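Local coordinates for glideosome-associated protein 50 (Plasmodium falciparum 3D7, PDB 3TGH) that belongs to the glideosome complex used in gliding motility and host cell invasion, which it may help to assemble and fix to the inner membrane complex of the parasite, at residues 278-281 with 286-289; 50-55 with 93-98; 158-161 with 165-168; 129-134 with 184-189. One frame throughout, in Å; residues are numbered along the deposited sequence.

Contact 1: residues 278-281 with 286-289; sequences VHEL and IVTK
Val278 to Leu281 and Ile286 to Lys289 pair as neighbouring antiparallel strands of a beta hairpin, formed by strands 275-282 and 285-292 in one of the two mixed sheets of the metallophosphoesterase fold. Val278 with Lys289 and Glu280 with Val287 are hydrogen-bonded pairs, the shortest link being Lys289 N to Val278 O at 2.7 Å. His279 and Thr288 form the non-hydrogen-bonded pair between them, and their side chains run alongside each other toward the other sheet. There His279 ND1 lies 3.0 Å from Thr288 OG1, which approaches the imidazole at its edge; either may be the donor. Ser8 OG bonds His279 NE2, and Phe6 stacks on the ring. Leu281 CD1 touches Ile286 CG2 on this same face, at 4.0 Å. On the other face, one of two conformers of Glu280 brings OE2 to 3.2 Å from Lys289 NZ in a salt bridge. Lys289 NZ also pairs with Glu33. With Glu280 in this conformer, the shared lysine would probably ease the closeness of the two carboxylates, while bonds at both ring nitrogens fix the rotation of the buried His279 imidazole.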
# COMPACT_ATOMS: atom_id res chain seq x y z
N VAL A 278 6.70 -9.43 1.79
CA VAL A 278 6.71 -9.89 0.42
C VAL A 278 5.44 -10.71 0.19
O VAL A 278 5.09 -11.56 1.00
CB VAL A 278 7.97 -10.70 0.10
CG1 VAL A 278 7.92 -11.22 -1.33
CG2 VAL A 278 9.22 -9.85 0.33
N HIS A 279 4.76 -10.44 -0.92
CA HIS A 279 3.46 -11.05 -1.20
C HIS A 279 3.55 -11.78 -2.52
O HIS A 279 4.17 -11.29 -3.46
CB HIS A 279 2.36 -10.00 -1.30
CG HIS A 279 2.35 -9.00 -0.19
ND1 HIS A 279 1.57 -9.13 0.94
CD2 HIS A 279 3.02 -7.82 -0.05
CE1 HIS A 279 1.76 -8.09 1.73
NE2 HIS A 279 2.64 -7.28 1.15
N GLU A 280 2.92 -12.95 -2.58
CA GLU A 280 2.92 -13.78 -3.78
C GLU A 280 1.48 -14.14 -4.16
O GLU A 280 0.77 -14.77 -3.38
CB GLU A 280 3.75 -15.05 -3.54
CG GLU A 280 5.19 -14.80 -3.02
CD GLU A 280 5.90 -16.05 -2.48
OE1 GLU A 280 5.28 -17.13 -2.37
OE2 GLU A 280 7.10 -15.94 -2.15
N LEU A 281 1.04 -13.72 -5.35
CA LEU A 281 -0.28 -14.09 -5.87
C LEU A 281 -0.10 -15.28 -6.79
O LEU A 281 0.79 -15.26 -7.66
CB LEU A 281 -0.91 -12.94 -6.66
CG LEU A 281 -1.61 -11.81 -5.90
CD1 LEU A 281 -0.79 -11.30 -4.76
CD2 LEU A 281 -1.95 -10.69 -6.87
N ILE A 286 -3.05 -15.96 -1.97
CA ILE A 286 -2.03 -14.99 -1.62
C ILE A 286 -1.22 -15.48 -0.43
O ILE A 286 -1.78 -15.81 0.62
CB ILE A 286 -2.63 -13.63 -1.23
CG1 ILE A 286 -3.62 -13.16 -2.30
CG2 ILE A 286 -1.50 -12.60 -1.04
CD1 ILE A 286 -4.26 -11.83 -2.01
N VAL A 287 0.10 -15.54 -0.61
CA VAL A 287 1.02 -15.86 0.47
C VAL A 287 1.77 -14.57 0.81
O VAL A 287 2.37 -13.95 -0.06
CB VAL A 287 2.03 -16.96 0.07
CG1 VAL A 287 3.03 -17.20 1.19
CG2 VAL A 287 1.30 -18.25 -0.28
N THR A 288 1.70 -14.18 2.08
CA THR A 288 2.40 -13.00 2.57
C THR A 288 3.49 -13.44 3.55
O THR A 288 3.21 -14.18 4.49
CB THR A 288 1.44 -12.03 3.27
OG1 THR A 288 0.48 -11.54 2.32
CG2 THR A 288 2.19 -10.85 3.88
N LYS A 289 4.72 -13.00 3.30
CA LYS A 289 5.84 -13.28 4.19
C LYS A 289 6.29 -12.00 4.89
O LYS A 289 6.60 -10.98 4.25
CB LYS A 289 7.01 -13.88 3.41
CG LYS A 289 6.74 -15.28 2.87
CD LYS A 289 7.89 -15.76 2.01
CE LYS A 289 7.52 -17.00 1.19
NZ LYS A 289 8.62 -17.39 0.26

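Contact 2: residues 50-55 with 93-98; sequences KGLNDP and LLKGQG. With SO4 (sulfate ion), chain B.
The turn at Leu52 approaches the last part of helix 89-97 without any backbone bond between them, Leu52 and Lys95 having their CA atoms 7.2 Å apart. Gly51 to Asp54 form a type I beta turn, and the contact rests on one leucine from it. Leu52 CD2 reaches the helix surface, where it meets Lys95 CG at 3.7 Å and Leu94 CB at 4.0 Å. Leu52 lies across the Leu94 side chain, but runs antiparallel alongside that of Lys95. Lys95 is bent at its second torsion (chi2 -101°), and beyond this bend its chain runs straight out from the helix past the leucine carbonyl, bringing CE within 3.3 Å of Leu52 O. Its ammonium end makes a cation-pi contact with Trp57 of helix 56-62, and the indole NE1 of the same tryptophan bonds Gly51 O. Asp54 ties the turn to its flanks: OD2 accepts from Lys50 N through its anti lone pair at 2.8 Å, and OD1 caps Ala56 N at the start of the next helix. A sulfate, probably from the crystallisation liquor, binds to the turn. Leu52 N donates to sulfate O3 at 2.9 Å. Asn53 ND2 donates to sulfate O1 at 2.6 Å, and the Asn53 amide adds a weak bond to O4. The contact is therefore a small apolar touch on the surface, made by leucine carbons and the aliphatic part of a lysine; no hydrogen bond joins the segments across it, while Gly51 O is bonded by Trp57 and the Leu52 and Asn53 amides face the anion.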
# COMPACT_ATOMS: atom_id res chain seq x y z
N LYS A 50 10.11 19.18 1.97
CA LYS A 50 9.90 20.63 1.87
C LYS A 50 9.64 21.09 0.44
O LYS A 50 9.18 22.21 0.24
CB LYS A 50 11.12 21.37 2.41
CG LYS A 50 11.32 21.20 3.91
CD LYS A 50 12.56 21.94 4.37
CE LYS A 50 12.72 21.87 5.89
NZ LYS A 50 13.90 22.66 6.35
N GLY A 51 9.93 20.24 -0.53
CA GLY A 51 9.76 20.58 -1.94
C GLY A 51 10.38 19.54 -2.85
O GLY A 51 10.88 18.51 -2.40
N LEU A 52 10.35 19.83 -4.15
CA LEU A 52 10.87 18.93 -5.18
C LEU A 52 12.37 18.69 -5.06
O LEU A 52 12.87 17.62 -5.40
CB LEU A 52 10.57 19.50 -6.57
CG LEU A 52 9.13 19.45 -7.06
CD1 LEU A 52 8.98 20.34 -8.30
CD2 LEU A 52 8.74 18.01 -7.36
N ASN A 53 13.10 19.71 -4.59
CA ASN A 53 14.55 19.64 -4.50
C ASN A 53 15.09 19.50 -3.07
O ASN A 53 16.27 19.71 -2.82
CB ASN A 53 15.14 20.86 -5.20
CG ASN A 53 14.78 20.90 -6.67
OD1 ASN A 53 15.15 20.01 -7.42
ND2 ASN A 53 14.03 21.92 -7.08
N ASP A 54 14.21 19.13 -2.14
CA ASP A 54 14.62 18.78 -0.77
C ASP A 54 15.70 17.70 -0.86
O ASP A 54 15.49 16.68 -1.53
CB ASP A 54 13.39 18.27 0.01
CG ASP A 54 13.65 18.11 1.51
OD1 ASP A 54 14.81 17.90 1.92
OD2 ASP A 54 12.67 18.19 2.29
N PRO A 55 16.86 17.91 -0.21
CA PRO A 55 17.90 16.87 -0.12
C PRO A 55 17.38 15.52 0.38
O PRO A 55 17.97 14.48 0.07
CB PRO A 55 18.89 17.45 0.88
CG PRO A 55 18.76 18.92 0.73
CD PRO A 55 17.32 19.19 0.39
N LEU A 93 3.30 14.60 -5.06
CA LEU A 93 2.41 14.37 -6.19
C LEU A 93 3.11 14.68 -7.52
O LEU A 93 3.03 13.90 -8.49
CB LEU A 93 1.14 15.22 -6.02
CG LEU A 93 0.07 15.12 -7.10
CD1 LEU A 93 -0.62 13.77 -7.03
CD2 LEU A 93 -0.95 16.26 -6.97
N LEU A 94 3.80 15.82 -7.59
CA LEU A 94 4.47 16.21 -8.83
C LEU A 94 5.59 15.23 -9.19
O LEU A 94 5.79 14.92 -10.37
CB LEU A 94 5.00 17.64 -8.73
CG LEU A 94 3.92 18.72 -8.69
CD1 LEU A 94 4.55 20.08 -8.40
CD2 LEU A 94 3.10 18.76 -9.99
N LYS A 95 6.30 14.73 -8.19
CA LYS A 95 7.28 13.66 -8.42
C LYS A 95 6.58 12.41 -8.93
O LYS A 95 7.13 11.66 -9.74
CB LYS A 95 8.02 13.33 -7.12
CG LYS A 95 9.08 14.33 -6.74
CD LYS A 95 10.47 13.85 -7.09
CE LYS A 95 11.51 14.87 -6.68
NZ LYS A 95 12.90 14.43 -6.98
N GLY A 96 5.36 12.18 -8.44
CA GLY A 96 4.57 10.98 -8.76
C GLY A 96 4.01 10.88 -10.16
O GLY A 96 3.51 9.82 -10.55
N GLN A 97 4.08 12.00 -10.89
CA GLN A 97 3.75 12.04 -12.32
C GLN A 97 5.00 11.68 -13.13
O GLN A 97 5.04 10.64 -13.80
CB GLN A 97 3.27 13.43 -12.76
CG GLN A 97 2.38 14.19 -11.79
CD GLN A 97 1.06 13.52 -11.57
OE1 GLN A 97 0.29 13.29 -12.51
NE2 GLN A 97 0.76 13.21 -10.31
N GLY A 98 6.01 12.54 -13.05
CA GLY A 98 7.21 12.44 -13.89
C GLY A 98 7.15 13.37 -15.08
O GLY A 98 7.10 14.59 -14.92
S SO4 B . 11.89 23.45 -4.36
O1 SO4 B . 12.77 23.50 -5.52
O2 SO4 B . 11.48 24.80 -4.01
O3 SO4 B . 10.71 22.65 -4.68
O4 SO4 B . 12.61 22.84 -3.24

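Contact 3: residues 158-161 with 165-168; sequences DTWV and NFPY
Trp160 and Phe166 meet within the loop that joins strand 148-156 to helix 169-189, beside the metal-binding His172. The pair is an offset edge-to-face stack: the edge of Phe166 is directed at the face of the indole six-membered ring, with centroids 5.2 Å apart and planes at 84°. Phe166 CD1 makes the closest approach, 3.4 Å from Trp160 CZ3, and lies toward the rim of the indole. Both aromatic side chains have CG anti to the backbone N (chi1 -171° in Trp160 and -164° in Phe166), which carries the two rings to this crossing. A face of the Phe166 ring is occupied by Val161, whose CA makes a CH-pi contact 4.1 Å from the ring centroid, while CG2 packs 3.8 Å from Phe166 CE1. Pro167 CD and Asn165 CB come up obliquely to the indole, the latter 3.8 Å from Trp160 NE1. Asp158 shapes the start of the loop as an Asx motif: OD1 accepts from Val161 N at 2.9 Å, from above the carboxylate plane, and more weakly from Trp160 N. Its other oxygen, OD2, bonds Trp85 NE1, and the Trp85 ring also meets that of Trp160. Val161 O accepts a bond from His172 ND1 and Phe166 touches His172, making both second-shell neighbours of this metal ligand, with the carbonyl probably orienting its imidazole. This is the first loop of a beta-alpha-beta crossover (strand 148-156, helix 169-189, strand 192-196) whose helix carries a metal-binding histidine, as in the metallophosphoesterase fold.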
# COMPACT_ATOMS: atom_id res chain seq x y z
N ASP A 158 -6.10 7.47 0.02
CA ASP A 158 -5.56 8.44 0.95
C ASP A 158 -6.51 8.50 2.13
O ASP A 158 -7.58 9.10 2.04
CB ASP A 158 -5.40 9.81 0.32
CG ASP A 158 -4.62 10.75 1.22
OD1 ASP A 158 -5.04 10.94 2.37
OD2 ASP A 158 -3.56 11.24 0.81
N THR A 159 -6.10 7.90 3.23
CA THR A 159 -6.98 7.81 4.39
C THR A 159 -7.20 9.15 5.10
O THR A 159 -8.16 9.28 5.87
CB THR A 159 -6.53 6.72 5.37
OG1 THR A 159 -5.14 6.87 5.68
CG2 THR A 159 -6.76 5.33 4.79
N TRP A 160 -6.33 10.13 4.88
CA TRP A 160 -6.57 11.45 5.45
C TRP A 160 -7.62 12.22 4.64
O TRP A 160 -8.52 12.84 5.21
CB TRP A 160 -5.29 12.27 5.61
CG TRP A 160 -5.57 13.50 6.40
CD1 TRP A 160 -6.06 13.55 7.68
CD2 TRP A 160 -5.45 14.86 5.96
NE1 TRP A 160 -6.23 14.86 8.06
CE2 TRP A 160 -5.86 15.68 7.03
CE3 TRP A 160 -5.01 15.46 4.78
CZ2 TRP A 160 -5.87 17.07 6.95
CZ3 TRP A 160 -5.00 16.85 4.70
CH2 TRP A 160 -5.43 17.64 5.78
N VAL A 161 -7.53 12.15 3.31
CA VAL A 161 -8.56 12.72 2.43
C VAL A 161 -9.96 12.16 2.74
O VAL A 161 -10.95 12.89 2.71
CB VAL A 161 -8.24 12.48 0.94
CG1 VAL A 161 -9.40 12.97 0.06
CG2 VAL A 161 -6.95 13.20 0.56
N ASN A 165 -11.44 15.22 8.91
CA ASN A 165 -10.57 16.39 9.08
C ASN A 165 -10.15 17.07 7.78
O ASN A 165 -9.70 18.21 7.78
CB ASN A 165 -9.33 16.05 9.90
CG ASN A 165 -9.62 15.95 11.39
OD1 ASN A 165 -10.65 16.43 11.86
ND2 ASN A 165 -8.72 15.33 12.13
N PHE A 166 -10.30 16.37 6.66
CA PHE A 166 -9.94 16.95 5.37
C PHE A 166 -10.87 18.13 5.07
O PHE A 166 -12.09 17.98 5.06
CB PHE A 166 -10.00 15.92 4.26
CG PHE A 166 -9.30 16.35 3.02
CD1 PHE A 166 -7.92 16.40 2.98
CD2 PHE A 166 -10.01 16.72 1.89
CE1 PHE A 166 -7.25 16.81 1.84
CE2 PHE A 166 -9.35 17.12 0.74
CZ PHE A 166 -7.98 17.17 0.71
N PRO A 167 -10.29 19.31 4.86
CA PRO A 167 -11.10 20.53 4.83
C PRO A 167 -11.85 20.80 3.52
O PRO A 167 -12.78 21.60 3.52
CB PRO A 167 -10.07 21.63 5.07
CG PRO A 167 -8.83 21.10 4.48
CD PRO A 167 -8.85 19.63 4.78
N TYR A 168 -11.43 20.16 2.42
CA TYR A 168 -12.10 20.33 1.12
C TYR A 168 -13.15 19.24 0.94
O TYR A 168 -12.82 18.10 0.59
CB TYR A 168 -11.11 20.25 -0.04
CG TYR A 168 -10.18 21.42 -0.20
CD1 TYR A 168 -10.63 22.61 -0.78
CD2 TYR A 168 -8.85 21.33 0.17
CE1 TYR A 168 -9.77 23.69 -0.95
CE2 TYR A 168 -7.98 22.39 0.00
CZ TYR A 168 -8.45 23.57 -0.55
OH TYR A 168 -7.58 24.62 -0.71

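Contact 4: residues 129-134 with 184-189; sequences HYFTHF and SVAKKI
Phe131 projects from strand 128-136, at the border of a mixed sheet, onto the last turns of helix 169-189, which packs on that sheet within the metallophosphoesterase fold. The two segments run almost parallel, at 6°, with their axes 11.4 Å apart, a spacing bridged by the Phe131 side chain. Its outer end does the touching. CE2 lies 3.8 Å from Ile189 CD1 and 4.2 Å from Ala186 CA, the alanine CA standing at the ring edge, near its plane. CZ reaches Val185 CG1 at 4.2 Å and Ala186 CB at 4.3 Å. Ile189 lies across the phenylalanine side chain; its CG1 sits between backbone N and carbonyl carbon (chi1 69°), and from there CD1 extends to the ring. Between the two segments the contact is apolar; just beside it His129 ND1 is hydrogen-bonded to Gln182 NE2 of the same helix. Ala153 of the adjoining strand 148-156 touches both Phe131 and Ala186, and Leu324 touches both Phe131 and Val185. His320 packs on Val185 and Ile189, with Phe321 also against Ile189, so that helix 317-321 and the Leu324 loop pack alongside the same residues that meet the sheet.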
# COMPACT_ATOMS: atom_id res chain seq x y z
N HIS A 129 -5.63 3.73 -8.94
CA HIS A 129 -5.70 2.27 -9.06
C HIS A 129 -4.70 1.78 -10.08
O HIS A 129 -4.23 2.55 -10.92
CB HIS A 129 -7.10 1.83 -9.47
CG HIS A 129 -7.62 2.58 -10.66
ND1 HIS A 129 -8.45 3.68 -10.53
CD2 HIS A 129 -7.38 2.44 -11.98
CE1 HIS A 129 -8.73 4.15 -11.73
NE2 HIS A 129 -8.10 3.42 -12.63
N TYR A 130 -4.40 0.49 -10.00
CA TYR A 130 -3.51 -0.20 -10.93
C TYR A 130 -4.09 -1.60 -11.12
O TYR A 130 -4.18 -2.39 -10.18
CB TYR A 130 -2.09 -0.26 -10.36
CG TYR A 130 -1.13 -1.15 -11.11
CD1 TYR A 130 -0.81 -0.90 -12.44
CD2 TYR A 130 -0.51 -2.23 -10.48
CE1 TYR A 130 0.08 -1.72 -13.13
CE2 TYR A 130 0.38 -3.06 -11.16
CZ TYR A 130 0.67 -2.80 -12.48
OH TYR A 130 1.56 -3.60 -13.15
N PHE A 131 -4.52 -1.90 -12.34
CA PHE A 131 -5.07 -3.20 -12.66
C PHE A 131 -4.05 -3.93 -13.50
O PHE A 131 -3.50 -3.37 -14.44
CB PHE A 131 -6.36 -3.05 -13.47
CG PHE A 131 -7.58 -2.75 -12.64
CD1 PHE A 131 -7.72 -1.53 -12.01
CD2 PHE A 131 -8.59 -3.69 -12.52
CE1 PHE A 131 -8.84 -1.25 -11.24
CE2 PHE A 131 -9.72 -3.41 -11.76
CZ PHE A 131 -9.85 -2.19 -11.12
N THR A 132 -3.80 -5.19 -13.15
CA THR A 132 -2.84 -6.00 -13.88
C THR A 132 -3.33 -7.44 -13.97
O THR A 132 -4.42 -7.77 -13.51
CB THR A 132 -1.44 -5.90 -13.24
OG1 THR A 132 -0.47 -6.51 -14.11
CG2 THR A 132 -1.40 -6.54 -11.85
N HIS A 133 -2.52 -8.29 -14.59
CA HIS A 133 -2.88 -9.69 -14.78
C HIS A 133 -1.63 -10.54 -14.97
O HIS A 133 -0.57 -10.02 -15.30
CB HIS A 133 -3.79 -9.84 -16.00
CG HIS A 133 -3.16 -9.38 -17.27
ND1 HIS A 133 -2.60 -10.26 -18.18
CD2 HIS A 133 -2.98 -8.14 -17.78
CE1 HIS A 133 -2.11 -9.57 -19.20
NE2 HIS A 133 -2.33 -8.29 -18.98
N PHE A 134 -1.78 -11.84 -14.74
CA PHE A 134 -0.70 -12.80 -15.00
C PHE A 134 -1.28 -14.15 -15.40
O PHE A 134 -2.44 -14.44 -15.12
CB PHE A 134 0.22 -12.92 -13.78
CG PHE A 134 -0.46 -13.44 -12.53
CD1 PHE A 134 -0.35 -14.78 -12.18
CD2 PHE A 134 -1.18 -12.59 -11.70
CE1 PHE A 134 -0.97 -15.26 -11.02
CE2 PHE A 134 -1.80 -13.07 -10.54
CZ PHE A 134 -1.69 -14.40 -10.21
N SER A 184 -16.46 -1.30 -7.43
CA SER A 184 -17.54 -1.81 -8.29
C SER A 184 -17.00 -2.49 -9.55
O SER A 184 -17.54 -3.51 -9.99
CB SER A 184 -18.48 -0.67 -8.68
OG SER A 184 -19.57 -1.16 -9.43
N VAL A 185 -15.95 -1.92 -10.13
CA VAL A 185 -15.30 -2.52 -11.30
C VAL A 185 -14.50 -3.75 -10.90
O VAL A 185 -14.61 -4.80 -11.54
CB VAL A 185 -14.41 -1.51 -12.04
CG1 VAL A 185 -13.58 -2.19 -13.13
CG2 VAL A 185 -15.25 -0.38 -12.63
N ALA A 186 -13.72 -3.64 -9.83
CA ALA A 186 -12.87 -4.75 -9.37
C ALA A 186 -13.70 -6.00 -9.10
O ALA A 186 -13.26 -7.12 -9.40
CB ALA A 186 -12.08 -4.34 -8.12
N LYS A 187 -14.89 -5.82 -8.52
CA LYS A 187 -15.85 -6.92 -8.29
C LYS A 187 -16.17 -7.72 -9.54
O LYS A 187 -16.41 -8.93 -9.47
CB LYS A 187 -17.18 -6.36 -7.75
CG LYS A 187 -17.17 -6.05 -6.29
CD LYS A 187 -18.35 -5.16 -5.90
CE LYS A 187 -19.66 -5.92 -5.89
NZ LYS A 187 -20.77 -5.05 -5.40
N LYS A 188 -16.20 -7.04 -10.67
CA LYS A 188 -16.60 -7.65 -11.93
C LYS A 188 -15.44 -8.26 -12.71
O LYS A 188 -15.66 -9.16 -13.52
CB LYS A 188 -17.30 -6.60 -12.81
CG LYS A 188 -18.60 -6.05 -12.23
CD LYS A 188 -19.74 -7.06 -12.33
CE LYS A 188 -21.10 -6.38 -12.36
NZ LYS A 188 -22.20 -7.36 -12.60
N ILE A 189 -14.21 -7.79 -12.49
CA ILE A 189 -13.09 -8.22 -13.35
C ILE A 189 -11.81 -8.71 -12.65
O ILE A 189 -10.91 -9.21 -13.32
CB ILE A 189 -12.71 -7.12 -14.38
CG1 ILE A 189 -12.07 -5.90 -13.70
CG2 ILE A 189 -13.94 -6.70 -15.19
CD1 ILE A 189 -11.66 -4.81 -14.68

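In the fold
Along the chain contact 2 comes first, contact 4 then encloses contact 3, and contact 1 closes the series. Contacts 3 and 4, with centres 25 Å apart, both involve helix 169-189 and its sheet: strands 128-136 and 148-156 are neighbours there, and the loop of contact 3 leads into the helix whose far end belongs to contact 4. Contact 1 lies in the other sheet, on the opposite side of the chain's centre from contacts 2 and 3. It touches contact 4 through Leu281 O and Phe134 CZ, 3.7 Å apart, where the two sheets pack together. Contact 2 remains peripheral, about 9 Å from contact 3 at the nearest atoms. Only contact 3 borders a metal-binding histidine.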